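PDB 5N4K: nucleoprotein from Human coronavirus NL63, which probably packages the viral RNA genome into a helical ribonucleocapsid, the chain here being its N-terminal, RNA-binding domain. Local coordinates for residues 63-68 and 93-98; 45-50 and 107-112; 30-35 and 88-93. One frame throughout, in Å; residues are numbered along the deposited sequence. Where two conformers were deposited one is given.

Contact 1 (63-68 and 93-98); sequences IGYWNV and TGPHKD
Segment 63-68, on strand 63-73, and the irregular chain 93-98, which folds into a type I turn from Gly94 to Lys97, do not pair through their backbones: the nearest CA atoms, those of Asn67 and Pro95, are 8.4 Å apart, and side chains from both segments span the gap. A chi1 of 58°, which sets CG of Tyr65 between its backbone N and carbonyl carbon, extends the ring to the start of the turn, where the hydroxyl donates to a lone pair of Thr93 O at 2.6 Å, in the carbonyl plane. The same OH accepts from His96 N at 2.9 Å, and Pro95 CD lies 3.4 Å from it near the ring plane. His96 turns the edge of its imidazole toward the face of Tyr65 in an offset edge-to-face pair, planes 64° apart, and its NE2 gives Asn67 OD1 a weak, bent bond of 3.1 Å. Val108 of strand 108-112 packs beside these side chains, while His96 also meets His96 of the second subunit. One phenol oxygen, donor to a carbonyl and acceptor from a backbone amide, therefore ties the turn to strand 63-73, next to the edge strand 108-112, and the two bonds together should restrain the rotation of its hydroxyl.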
loop_
_atom_site.group_PDB
_atom_site.type_symbol
_atom_site.label_atom_id
_atom_site.label_comp_id
_atom_site.label_asym_id
_atom_site.label_seq_id
_atom_site.Cartn_x
_atom_site.Cartn_y
_atom_site.Cartn_z
ATOM N N ILE A 63 8.979 2.464 17.159
ATOM C CA ILE A 63 8.956 1.197 16.430
ATOM C C ILE A 63 7.898 1.325 15.294
ATOM O O ILE A 63 6.836 1.914 15.509
ATOM C CB ILE A 63 8.630 0.037 17.413
ATOM C CG1 ILE A 63 8.611 -1.294 16.668
ATOM C CG2 ILE A 63 7.361 0.295 18.203
ATOM C CD1 ILE A 63 8.752 -2.460 17.663
ATOM N N GLY A 64 8.192 0.711 14.151
ATOM C CA GLY A 64 7.223 0.726 13.081
ATOM C C GLY A 64 7.843 0.201 11.838
ATOM O O GLY A 64 8.685 -0.690 11.834
ATOM N N TYR A 65 7.360 0.753 10.705
ATOM C CA TYR A 65 7.827 0.281 9.398
ATOM C C TYR A 65 7.885 1.400 8.363
ATOM O O TYR A 65 7.162 2.395 8.488
ATOM C CB TYR A 65 6.927 -0.914 8.821
ATOM C CG TYR A 65 5.455 -0.518 8.687
ATOM C CD1 TYR A 65 4.571 -0.558 9.749
ATOM C CD2 TYR A 65 4.953 -0.046 7.467
ATOM C CE1 TYR A 65 3.215 -0.200 9.618
ATOM C CE2 TYR A 65 3.643 0.303 7.331
ATOM C CZ TYR A 65 2.789 0.252 8.387
ATOM O OH TYR A 65 1.496 0.705 8.236
ATOM N N TRP A 66 8.738 1.159 7.377
ATOM C CA TRP A 66 8.787 1.950 6.127
ATOM C C TRP A 66 8.102 1.158 5.039
ATOM O O TRP A 66 8.418 0.030 4.824
ATOM C CB TRP A 66 10.202 2.293 5.778
ATOM C CG TRP A 66 10.889 3.215 6.708
ATOM C CD1 TRP A 66 11.603 2.872 7.828
ATOM C CD2 TRP A 66 10.921 4.652 6.664
ATOM N NE1 TRP A 66 12.084 3.956 8.440
ATOM C CE2 TRP A 66 11.673 5.081 7.770
ATOM C CE3 TRP A 66 10.350 5.591 5.832
ATOM C CZ2 TRP A 66 11.902 6.440 8.017
ATOM C CZ3 TRP A 66 10.555 6.960 6.076
ATOM C CH2 TRP A 66 11.302 7.353 7.151
ATOM N N ASN A 67 7.149 1.787 4.377
ATOM C CA ASN A 67 6.351 1.145 3.310
ATOM C C ASN A 67 6.875 1.665 1.937
ATOM O O ASN A 67 6.886 2.878 1.718
ATOM C CB ASN A 67 4.870 1.522 3.464
ATOM C CG ASN A 67 3.971 0.606 2.740
ATOM O OD1 ASN A 67 4.198 -0.578 2.714
ATOM N ND2 ASN A 67 2.931 1.180 2.169
ATOM N N VAL A 68 7.282 0.766 1.117
ATOM C CA VAL A 68 7.799 1.117 -0.210
ATOM C C VAL A 68 6.708 1.468 -1.174
ATOM O O VAL A 68 5.730 0.706 -1.308
ATOM C CB VAL A 68 8.682 -0.019 -0.711
ATOM C CG1 VAL A 68 9.174 0.208 -2.156
ATOM C CG2 VAL A 68 9.844 -0.367 0.172
ATOM N N THR A 93 -0.266 1.181 13.020
ATOM C CA THR A 93 -0.863 2.293 12.301
ATOM C C THR A 93 -0.556 2.125 10.836
ATOM O O THR A 93 0.180 1.248 10.469
ATOM C CB THR A 93 -0.364 3.640 12.811
ATOM O OG1 THR A 93 0.952 3.910 12.259
ATOM C CG2 THR A 93 -0.296 3.700 14.384
ATOM N N GLY A 94 -1.148 3.014 10.028
ATOM C CA GLY A 94 -0.833 3.055 8.579
ATOM C C GLY A 94 -1.527 1.986 7.775
ATOM O O GLY A 94 -2.450 1.315 8.259
ATOM N N PRO A 95 -1.121 1.848 6.519
ATOM C CA PRO A 95 -1.734 0.858 5.586
ATOM C C PRO A 95 -1.572 -0.525 6.039
ATOM O O PRO A 95 -2.346 -1.412 5.622
ATOM C CB PRO A 95 -1.033 1.155 4.275
ATOM C CG PRO A 95 0.280 1.789 4.639
ATOM C CD PRO A 95 -0.028 2.591 5.857
ATOM N N HIS A 96 -0.555 -0.855 6.864
ATOM C CA HIS A 96 -0.286 -2.196 7.407
ATOM C C HIS A 96 -0.466 -2.213 8.907
ATOM O O HIS A 96 0.287 -2.888 9.618
ATOM C CB HIS A 96 1.100 -2.691 7.004
ATOM C CG HIS A 96 1.310 -2.750 5.536
ATOM N ND1 HIS A 96 0.604 -3.623 4.728
ATOM C CD2 HIS A 96 2.096 -2.038 4.701
ATOM C CE1 HIS A 96 0.997 -3.454 3.471
ATOM N NE2 HIS A 96 1.911 -2.530 3.433
ATOM N N LYS A 97 -1.562 -1.589 9.379
ATOM C CA LYS A 97 -1.838 -1.541 10.804
ATOM C C LYS A 97 -2.085 -2.905 11.418
ATOM O O LYS A 97 -1.907 -3.044 12.622
ATOM C CB LYS A 97 -3.018 -0.600 11.159
ATOM C CG LYS A 97 -4.395 -1.127 10.773
ATOM C CD LYS A 97 -5.498 -0.125 11.120
ATOM C CE LYS A 97 -5.716 0.023 12.625
ATOM N NZ LYS A 97 -6.956 0.760 13.064
ATOM N N ASP A 98 -2.402 -3.885 10.599
ATOM C CA ASP A 98 -2.748 -5.253 10.906
ATOM C C ASP A 98 -1.565 -6.145 11.147
ATOM O O ASP A 98 -1.667 -7.257 11.657
ATOM C CB ASP A 98 -3.564 -5.890 9.747
ATOM C CG ASP A 98 -2.747 -5.987 8.418
ATOM O OD1 ASP A 98 -2.548 -7.131 7.968
ATOM O OD2 ASP A 98 -2.382 -5.003 7.778
#

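Contact 2 (45-50 and 107-112); sequences RVIPRN and GVVWVA. With SO4 (sulfate ion), chain J; SO4 (sulfate ion), chain G.
Arg49 O receives the backbone N-H of Ala112 at 2.9 Å and, beside it, a CA-H...O contact from Val111 CA at 3.1 Å. A second such contact runs from Asn50 CA to Ala112 O, 3.3 Å away, so the two chains are close together at this end. Toward the other end they separate, and a water fills the step, donating to both Ile47 O and Trp110 O. Residues 47-50, after the short helix 43-46, run roughly parallel (19° end to end) to residues 109-112 of strand 108-112, the outermost on this side of the five-stranded antiparallel sheet of the coronavirus nucleoprotein N-terminal domain. The side chains of this end make an apolar contact. Ile47 CB lies 3.9 Å from Val109 CG1, and the Ile47 chi1 of -67° leaves CG2 opposite the backbone N, where it meets Val111 CG1; Leu145 of strand 145-147 packs on Ile47 as well. Pro48 O comes within 3.3 Å of Val111 CG1. On the outer side Arg49 stretches out, extended from CG to NE, between two sulfate ions that probably come from the crystallisation liquor. NE donates in the guanidinium plane to O2 of one, and NH2 reaches O3 of the other at 2.7 Å, with a weak bond from NH1 to that same oxygen. Asn50 CG lies over one face of the guanidinium, offset toward its rim.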
loop_
_atom_site.group_PDB
_atom_site.type_symbol
_atom_site.label_atom_id
_atom_site.label_comp_id
_atom_site.label_asym_id
_atom_site.label_seq_id
_atom_site.Cartn_x
_atom_site.Cartn_y
_atom_site.Cartn_z
ATOM N N ARG A 45 17.573 -3.590 2.423
ATOM C CA ARG A 45 19.021 -3.671 2.606
ATOM C C ARG A 45 19.615 -2.384 3.125
ATOM O O ARG A 45 20.527 -2.378 3.967
ATOM C CB ARG A 45 19.667 -4.061 1.257
ATOM C CG ARG A 45 20.243 -5.477 1.209
ATOM C CD ARG A 45 21.781 -5.426 1.055
ATOM N NE ARG A 45 22.191 -5.608 -0.343
ATOM C CZ ARG A 45 23.279 -5.090 -0.921
ATOM N NH1 ARG A 45 24.113 -4.297 -0.260
ATOM N NH2 ARG A 45 23.495 -5.342 -2.201
ATOM N N VAL A 46 19.094 -1.248 2.692
ATOM C CA VAL A 46 19.684 -0.016 2.997
ATOM C C VAL A 46 19.172 0.713 4.201
ATOM O O VAL A 46 19.813 1.598 4.766
ATOM C CB VAL A 46 19.831 0.960 1.801
ATOM C CG1 VAL A 46 20.724 0.313 0.699
ATOM C CG2 VAL A 46 18.525 1.414 1.298
ATOM N N ILE A 47 17.929 0.428 4.609
ATOM C CA ILE A 47 17.365 1.134 5.691
ATOM C C ILE A 47 17.824 0.511 7.000
ATOM O O ILE A 47 17.566 -0.699 7.238
ATOM C CB ILE A 47 15.796 1.058 5.608
ATOM C CG1 ILE A 47 15.303 1.834 4.396
ATOM C CG2 ILE A 47 15.146 1.470 6.931
ATOM C CD1 ILE A 47 13.834 1.626 4.044
ATOM N N PRO A 48 18.559 1.247 7.860
ATOM C CA PRO A 48 19.066 0.651 9.130
ATOM C C PRO A 48 17.937 0.149 10.026
ATOM O O PRO A 48 16.823 0.674 10.023
ATOM C CB PRO A 48 19.818 1.791 9.796
ATOM C CG PRO A 48 20.191 2.656 8.623
ATOM C CD PRO A 48 19.034 2.639 7.712
ATOM N N ARG A 49 18.277 -0.869 10.869
ATOM C CA ARG A 49 17.363 -1.509 11.780
ATOM C C ARG A 49 16.656 -0.557 12.652
ATOM O O ARG A 49 15.545 -0.865 13.128
ATOM C CB ARG A 49 18.135 -2.511 12.644
ATOM C CG ARG A 49 19.063 -1.866 13.696
ATOM C CD ARG A 49 19.904 -2.750 14.546
ATOM N NE ARG A 49 20.674 -1.924 15.430
ATOM C CZ ARG A 49 20.277 -1.462 16.579
ATOM N NH1 ARG A 49 19.141 -1.869 17.115
ATOM N NH2 ARG A 49 21.037 -0.600 17.243
ATOM N N ASN A 50 17.268 0.605 12.996
ATOM C CA ASN A 50 16.770 1.485 13.977
ATOM C C ASN A 50 16.459 2.885 13.406
ATOM O O ASN A 50 16.411 3.861 14.163
ATOM C CB ASN A 50 17.760 1.660 15.156
ATOM C CG ASN A 50 19.132 2.061 14.660
ATOM O OD1 ASN A 50 19.535 1.929 13.533
ATOM N ND2 ASN A 50 19.949 2.469 15.693
ATOM N N GLY A 107 8.002 -5.164 0.453
ATOM C CA GLY A 107 7.913 -3.726 0.434
ATOM C C GLY A 107 7.744 -3.118 1.793
ATOM O O GLY A 107 7.590 -1.901 1.950
ATOM N N VAL A 108 7.699 -3.908 2.852
ATOM C CA VAL A 108 7.550 -3.405 4.217
ATOM C C VAL A 108 8.870 -3.656 4.932
ATOM O O VAL A 108 9.362 -4.786 5.060
ATOM C CB VAL A 108 6.382 -4.084 4.980
ATOM C CG1 VAL A 108 6.269 -3.586 6.388
ATOM C CG2 VAL A 108 5.114 -3.839 4.083
ATOM N N VAL A 109 9.476 -2.582 5.439
ATOM C CA VAL A 109 10.792 -2.656 6.032
ATOM C C VAL A 109 10.688 -2.255 7.489
ATOM O O VAL A 109 10.269 -1.124 7.833
ATOM C CB VAL A 109 11.802 -1.753 5.320
ATOM C CG1 VAL A 109 13.196 -1.878 6.007
ATOM C CG2 VAL A 109 11.883 -2.112 3.875
ATOM N N TRP A 110 11.050 -3.113 8.472
ATOM C CA TRP A 110 10.800 -2.894 9.868
ATOM C C TRP A 110 11.921 -2.182 10.622
ATOM O O TRP A 110 13.123 -2.492 10.371
ATOM C CB TRP A 110 10.520 -4.269 10.478
ATOM C CG TRP A 110 9.274 -4.912 9.868
ATOM C CD1 TRP A 110 9.229 -5.828 8.859
ATOM C CD2 TRP A 110 7.951 -4.646 10.267
ATOM N NE1 TRP A 110 7.910 -6.168 8.636
ATOM C CE2 TRP A 110 7.103 -5.473 9.458
ATOM C CE3 TRP A 110 7.373 -3.782 11.163
ATOM C CZ2 TRP A 110 5.728 -5.373 9.597
ATOM C CZ3 TRP A 110 5.998 -3.740 11.341
ATOM C CH2 TRP A 110 5.205 -4.579 10.526
ATOM N N VAL A 111 11.534 -1.331 11.536
ATOM C CA VAL A 111 12.529 -0.536 12.296
ATOM C C VAL A 111 12.089 -0.437 13.705
ATOM O O VAL A 111 10.908 -0.378 14.072
ATOM C CB VAL A 111 12.729 0.878 11.674
ATOM C CG1 VAL A 111 13.494 0.797 10.364
ATOM C CG2 VAL A 111 11.390 1.616 11.560
ATOM N N ALA A 112 13.095 -0.382 14.637
ATOM C CA ALA A 112 12.824 -0.167 16.057
ATOM C C ALA A 112 14.078 0.353 16.733
ATOM O O ALA A 112 15.169 -0.065 16.376
ATOM C CB ALA A 112 12.445 -1.486 16.758
HETATM S S SO4 J . 19.418 2.088 19.006
HETATM O O1 SO4 J . 20.233 2.643 17.921
HETATM O O2 SO4 J . 20.046 2.482 20.280
HETATM O O3 SO4 J . 19.265 0.604 18.965
HETATM O O4 SO4 J . 18.090 2.402 18.816
HETATM S S SO4 G . 23.393 -2.056 12.479
HETATM O O1 SO4 G . 24.843 -2.220 12.290
HETATM O O2 SO4 G . 23.027 -1.502 13.847
HETATM O O3 SO4 G . 22.697 -1.134 11.474
HETATM O O4 SO4 G . 22.791 -3.291 12.050
HETATM O O HOH W 1 15.604 -2.343 8.791
#

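Contact 3 (30-35 and 88-93); sequences SFYMPL and FYYLGT
Tyr32 and Phe88 run alongside each other in the same direction, with their CD2 atoms 3.9 Å apart. They join the loop leading into strand 35-37 to the end of strand 80-90, in the antiparallel sheet of the nucleoprotein N-terminal domain. Tyr90 comes in roughly perpendicular to Tyr32, its CE2 meeting the Tyr32 edge in plane, while Phe88 CE2 sits 3.5 Å above the centre of the Tyr90 ring. Phe31 CD2 adds a further apolar contact at Tyr90 CE2, and Lys56 makes a cation-pi interaction with Phe31. At the far end of this cluster the hydroxyls of Tyr32 and Tyr90 share a hydrogen bond of 2.7 Å. Ser30 CB makes an off-centre CH-pi contact with the Tyr89 ring, 4.2 Å from its centroid; the Tyr89 hydroxyl bonds to Pro28 O. Swung to the side of its carbonyl carbon (chi1 174°), Ser30 OG donates to a lone pair of Phe88 O at 2.7 Å and accepts the Tyr32 amide in an ST turn. One water donates to Ser30 OG and Met33 O and accepts from Phe88 N; another accepts from Phe31 N and donates to Phe88 O, 2.7 Å away.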
loop_
_atom_site.group_PDB
_atom_site.type_symbol
_atom_site.label_atom_id
_atom_site.label_comp_id
_atom_site.label_asym_id
_atom_site.label_seq_id
_atom_site.Cartn_x
_atom_site.Cartn_y
_atom_site.Cartn_z
ATOM N N SER A 30 1.150 9.297 6.279
ATOM C CA SER A 30 2.263 9.261 7.242
ATOM C C SER A 30 2.384 10.598 7.924
ATOM O O SER A 30 2.147 11.633 7.342
ATOM C CB SER A 30 3.538 8.945 6.488
ATOM O OG SER A 30 4.728 9.015 7.260
ATOM N N PHE A 31 2.819 10.559 9.163
ATOM C CA PHE A 31 3.180 11.791 9.870
ATOM C C PHE A 31 4.364 12.476 9.238
ATOM O O PHE A 31 4.604 13.696 9.550
ATOM C CB PHE A 31 3.501 11.528 11.324
ATOM C CG PHE A 31 2.321 11.213 12.178
ATOM C CD1 PHE A 31 1.496 12.223 12.589
ATOM C CD2 PHE A 31 2.011 9.947 12.632
ATOM C CE1 PHE A 31 0.372 12.000 13.335
ATOM C CE2 PHE A 31 0.876 9.698 13.408
ATOM C CZ PHE A 31 0.020 10.752 13.768
ATOM N N TYR A 32 5.175 11.791 8.443
ATOM C CA TYR A 32 6.437 12.290 7.973
ATOM C C TYR A 32 6.524 12.349 6.457
ATOM O O TYR A 32 5.896 11.564 5.774
ATOM C CB TYR A 32 7.619 11.433 8.498
ATOM C CG TYR A 32 7.638 11.377 9.973
ATOM C CD1 TYR A 32 8.151 12.449 10.741
ATOM C CD2 TYR A 32 7.087 10.284 10.699
ATOM C CE1 TYR A 32 8.074 12.475 12.124
ATOM C CE2 TYR A 32 6.985 10.285 12.063
ATOM C CZ TYR A 32 7.469 11.372 12.766
ATOM O OH TYR A 32 7.507 11.417 14.110
ATOM N N MET A 33 7.334 13.275 5.936
ATOM C CA MET A 33 7.758 13.203 4.573
ATOM C C MET A 33 8.422 11.875 4.267
ATOM O O MET A 33 9.063 11.287 5.149
ATOM C CB MET A 33 8.739 14.378 4.247
ATOM C CG MET A 33 8.005 15.746 4.163
ATOM S SD MET A 33 6.778 15.881 2.881
ATOM C CE MET A 33 7.815 15.968 1.403
ATOM N N PRO A 34 8.345 11.410 3.027
ATOM C CA PRO A 34 9.056 10.177 2.639
ATOM C C PRO A 34 10.541 10.378 2.519
ATOM O O PRO A 34 11.059 11.516 2.420
ATOM C CB PRO A 34 8.447 9.818 1.306
ATOM C CG PRO A 34 8.006 11.138 0.726
ATOM C CD PRO A 34 7.633 11.976 1.883
ATOM N N LEU A 35 11.265 9.254 2.446
ATOM C CA LEU A 35 12.629 9.225 1.986
ATOM C C LEU A 35 12.599 8.686 0.557
ATOM O O LEU A 35 11.704 7.904 0.136
ATOM C CB LEU A 35 13.523 8.334 2.824
ATOM C CG LEU A 35 13.453 8.643 4.296
ATOM C CD1 LEU A 35 14.332 7.597 5.053
ATOM C CD2 LEU A 35 13.845 10.046 4.586
ATOM N N PHE A 88 7.075 6.290 6.530
ATOM C CA PHE A 88 7.159 5.639 7.830
ATOM C C PHE A 88 5.817 5.668 8.522
ATOM O O PHE A 88 5.102 6.707 8.549
ATOM C CB PHE A 88 8.144 6.415 8.734
ATOM C CG PHE A 88 8.136 5.867 10.139
ATOM C CD1 PHE A 88 8.878 4.734 10.423
ATOM C CD2 PHE A 88 7.377 6.435 11.124
ATOM C CE1 PHE A 88 8.837 4.155 11.682
ATOM C CE2 PHE A 88 7.310 5.868 12.397
ATOM C CZ PHE A 88 8.030 4.730 12.646
ATOM N N TYR A 89 5.495 4.574 9.188
ATOM C CA TYR A 89 4.319 4.452 10.021
ATOM C C TYR A 89 4.694 3.707 11.291
ATOM O O TYR A 89 5.399 2.728 11.288
ATOM C CB TYR A 89 3.236 3.655 9.286
ATOM C CG TYR A 89 2.795 4.282 7.999
ATOM C CD1 TYR A 89 3.426 3.969 6.808
ATOM C CD2 TYR A 89 1.714 5.166 8.003
ATOM C CE1 TYR A 89 3.009 4.578 5.596
ATOM C CE2 TYR A 89 1.352 5.748 6.811
ATOM C CZ TYR A 89 2.002 5.448 5.717
ATOM O OH TYR A 89 1.580 6.033 4.451
ATOM N N TYR A 90 4.155 4.180 12.418
ATOM C CA TYR A 90 4.325 3.492 13.698
ATOM C C TYR A 90 3.644 2.141 13.670
ATOM O O TYR A 90 2.614 1.957 13.029
ATOM C CB TYR A 90 3.773 4.406 14.831
ATOM C CG TYR A 90 4.609 5.690 15.007
ATOM C CD1 TYR A 90 5.765 5.664 15.791
ATOM C CD2 TYR A 90 4.223 6.889 14.478
ATOM C CE1 TYR A 90 6.568 6.785 15.934
ATOM C CE2 TYR A 90 4.966 8.015 14.591
ATOM C CZ TYR A 90 6.139 7.945 15.313
ATOM O OH TYR A 90 6.927 9.088 15.430
ATOM N N LEU A 91 4.145 1.255 14.481
ATOM C CA LEU A 91 3.573 -0.080 14.607
ATOM C C LEU A 91 2.095 0.017 14.997
ATOM O O LEU A 91 1.719 0.737 15.892
ATOM C CB LEU A 91 4.369 -0.908 15.652
ATOM C CG LEU A 91 3.927 -2.362 15.804
ATOM C CD1 LEU A 91 4.129 -3.189 14.582
ATOM C CD2 LEU A 91 4.794 -2.934 16.935
ATOM N N GLY A 92 1.253 -0.740 14.274
ATOM C CA GLY A 92 -0.195 -0.708 14.507
ATOM C C GLY A 92 -0.905 0.459 13.955
ATOM O O GLY A 92 -2.096 0.671 14.301
ATOM N N THR A 93 -0.266 1.181 13.020
ATOM C CA THR A 93 -0.863 2.293 12.301
ATOM C C THR A 93 -0.556 2.125 10.836
ATOM O O THR A 93 0.180 1.248 10.469
ATOM C CB THR A 93 -0.364 3.640 12.811
ATOM O OG1 THR A 93 0.952 3.910 12.259
ATOM C CG2 THR A 93 -0.296 3.700 14.384
HETATM O O HOH W 2 7.457 9.073 5.925
HETATM O O HOH W 3 3.605 8.063 10.396
#

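In the fold
All three contacts fasten largely irregular chain to one antiparallel sheet, on three consecutive strands: 63-73 in contact 1 lies between 80-90 in contact 3 and 108-112 in contact 2. Contacts 1 and 3 are buried, their centres 7 Å apart; they share Thr93, and backbone bonds of Tyr65 with Tyr89 and Ile63 with Leu91 join their strands. Contact 2 is only partly buried, at an outer strand, and pairs with contact 1 through Trp66 and Val109. Chemistry follows position: a tyrosine hydroxyl holds the turn in contact 1, contact 3 adds a serine and two waters to a tyrosine pair, and contact 2 combines a main-chain bond and a small aliphatic patch with an exposed arginine bonded to two sulfates. Val111 against Phe88 links contacts 2 and 3.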